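PDB 3JRT: integron cassette protein Vpc_cass2 from Vibrio paracholerae, which is of unknown function but is an all-helical protein, encoded by a mobile integron gene cassette, that assembles as a pair of identical subunits. Local coordinates for residues A[122-126]-A[138-143]. Residues are numbered along the deposited sequence; the frame is centred on the assembly and turned at random.
Sequences KLRNH and LKPAEV
Leu138 lies against His126 and Leu123 where helix 118-128 meets the start of helix 140-151, a helix-loop-helix pairing in this all-helical fold and a worked example of how a loop residue just ahead of an N-cap can carry much of a helix-helix contact. Its CB sits over one face of the His126 imidazole, offset toward the rim, in a CH-pi contact 4.3 Å from the ring centroid. Beyond it, CD1 reaches the backbone of helix 118-128, 3.8 Å from Lys122 O, and also meets Leu123 CD2. In His126, CG stands anti to the backbone N (chi1 159°), swinging the ring toward segment 138-143, and with chi2 at 75° ND1 comes to 3.1 Å from Leu138 N. Tyr137, its ring plane at about 60° to the imidazole, and Tyr76 of helix 64-91 also lie against His126. Val143 completes the apolar patch from the first turn of its helix, CG1 meeting Leu123 CD2 at 4.1 Å, while at the helix start the backbone N of Lys139, the N-cap residue, donates to Glu142 OE2 (2.9 Å), one half of a capping-box pattern, through the anti lone pair of that oxygen. The other methyl of Val143, CG2, approaches the His126 ring obliquely, 3.8 Å from NE2.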
loop_
_atom_site.group_PDB
_atom_site.type_symbol
_atom_site.label_atom_id
_atom_site.label_comp_id
_atom_site.label_asym_id
_atom_site.label_seq_id
_atom_site.Cartn_x
_atom_site.Cartn_y
_atom_site.Cartn_z
ATOM N N LYS A 122 -9.381 -11.033 -1.118
ATOM C CA LYS A 122 -10.443 -10.087 -1.460
ATOM C C LYS A 122 -9.983 -8.643 -1.287
ATOM O O LYS A 122 -10.200 -7.807 -2.155
ATOM C CB LYS A 122 -11.688 -10.326 -0.609
ATOM C CG LYS A 122 -12.377 -11.650 -0.832
ATOM C CD LYS A 122 -13.789 -11.638 -0.198
ATOM C CE LYS A 122 -14.326 -13.043 -0.022
ATOM N NZ LYS A 122 -15.718 -13.066 0.553
ATOM N N LEU A 123 -9.355 -8.347 -0.155
ATOM C CA LEU A 123 -8.851 -6.996 0.086
ATOM C C LEU A 123 -7.732 -6.624 -0.889
ATOM O O LEU A 123 -7.733 -5.533 -1.467
ATOM C CB LEU A 123 -8.410 -6.834 1.552
ATOM C CG LEU A 123 -9.591 -6.799 2.537
ATOM C CD1 LEU A 123 -9.206 -7.234 3.950
ATOM C CD2 LEU A 123 -10.194 -5.409 2.569
ATOM N N ARG A 124 -6.783 -7.533 -1.083
ATOM C CA ARG A 124 -5.704 -7.294 -2.034
ATOM C C ARG A 124 -6.272 -6.912 -3.401
ATOM O O ARG A 124 -5.930 -5.863 -3.986
ATOM C CB ARG A 124 -4.816 -8.537 -2.160
ATOM C CG ARG A 124 -3.439 -8.274 -2.824
ATOM C CD ARG A 124 -3.556 -8.152 -4.333
ATOM N NE ARG A 124 -4.176 -9.339 -4.922
ATOM C CZ ARG A 124 -3.513 -10.452 -5.233
ATOM N NH1 ARG A 124 -2.206 -10.536 -5.005
ATOM N NH2 ARG A 124 -4.151 -11.488 -5.767
ATOM N N ASN A 125 -7.151 -7.772 -3.899
ATOM C CA ASN A 125 -7.753 -7.595 -5.214
ATOM C C ASN A 125 -8.438 -6.251 -5.402
ATOM O O ASN A 125 -8.276 -5.600 -6.437
ATOM C CB ASN A 125 -8.719 -8.737 -5.503
ATOM C CG ASN A 125 -7.993 -10.021 -5.824
ATOM O OD1 ASN A 125 -6.801 -9.997 -6.137
ATOM N ND2 ASN A 125 -8.703 -11.153 -5.757
ATOM N N HIS A 126 -9.196 -5.832 -4.397
ATOM C CA HIS A 126 -9.884 -4.556 -4.469
ATOM C C HIS A 126 -8.888 -3.421 -4.523
ATOM O O HIS A 126 -8.977 -2.532 -5.371
ATOM C CB HIS A 126 -10.777 -4.376 -3.254
ATOM C CG HIS A 126 -11.128 -2.950 -2.967
ATOM N ND1 HIS A 126 -12.051 -2.246 -3.710
ATOM C CD2 HIS A 126 -10.691 -2.103 -2.005
ATOM C CE1 HIS A 126 -12.163 -1.023 -3.222
ATOM N NE2 HIS A 126 -11.359 -0.914 -2.181
ATOM N N LEU A 138 -14.770 -3.651 -3.776
ATOM C CA LEU A 138 -15.524 -3.681 -2.524
ATOM C C LEU A 138 -15.972 -2.275 -2.138
ATOM O O LEU A 138 -15.160 -1.362 -2.062
ATOM C CB LEU A 138 -14.683 -4.267 -1.383
ATOM C CG LEU A 138 -14.128 -5.680 -1.561
ATOM C CD1 LEU A 138 -13.066 -5.950 -0.509
ATOM C CD2 LEU A 138 -15.244 -6.709 -1.490
ATOM N N LYS A 139 -17.257 -2.099 -1.878
ATOM C CA LYS A 139 -17.717 -0.836 -1.320
ATOM C C LYS A 139 -17.056 -0.616 0.030
ATOM O O LYS A 139 -16.575 -1.564 0.646
ATOM C CB LYS A 139 -19.234 -0.831 -1.165
ATOM C CG LYS A 139 -19.995 -0.898 -2.483
ATOM C CD LYS A 139 -21.509 -0.847 -2.253
ATOM C CE LYS A 139 -22.264 -0.812 -3.580
ATOM N NZ LYS A 139 -23.753 -0.872 -3.420
ATOM N N PRO A 140 -17.024 0.638 0.492
ATOM C CA PRO A 140 -16.421 0.988 1.783
ATOM C C PRO A 140 -16.913 0.143 2.961
ATOM O O PRO A 140 -16.071 -0.303 3.740
ATOM C CB PRO A 140 -16.816 2.454 1.955
ATOM C CG PRO A 140 -16.859 2.967 0.556
ATOM C CD PRO A 140 -17.440 1.836 -0.254
ATOM N N ALA A 141 -18.225 -0.076 3.090
ATOM C CA ALA A 141 -18.754 -0.883 4.184
ATOM C C ALA A 141 -18.283 -2.325 4.037
ATOM O O ALA A 141 -17.977 -2.993 5.022
ATOM C CB ALA A 141 -20.297 -0.807 4.244
ATOM N N GLU A 142 -18.205 -2.793 2.798
ATOM C CA GLU A 142 -17.649 -4.112 2.511
ATOM C C GLU A 142 -16.162 -4.233 2.865
ATOM O O GLU A 142 -15.736 -5.246 3.408
ATOM C CB GLU A 142 -17.871 -4.471 1.047
ATOM C CG GLU A 142 -19.341 -4.498 0.659
ATOM C CD GLU A 142 -19.553 -4.969 -0.760
ATOM O OE1 GLU A 142 -20.216 -6.003 -0.933
ATOM O OE2 GLU A 142 -19.044 -4.329 -1.702
ATOM N N VAL A 143 -15.369 -3.211 2.560
ATOM C CA VAL A 143 -13.979 -3.223 2.983
ATOM C C VAL A 143 -13.878 -3.372 4.500
ATOM O O VAL A 143 -13.090 -4.179 5.006
ATOM C CB VAL A 143 -13.216 -1.956 2.530
ATOM C CG1 VAL A 143 -11.898 -1.796 3.341
ATOM C CG2 VAL A 143 -12.933 -2.025 1.042
#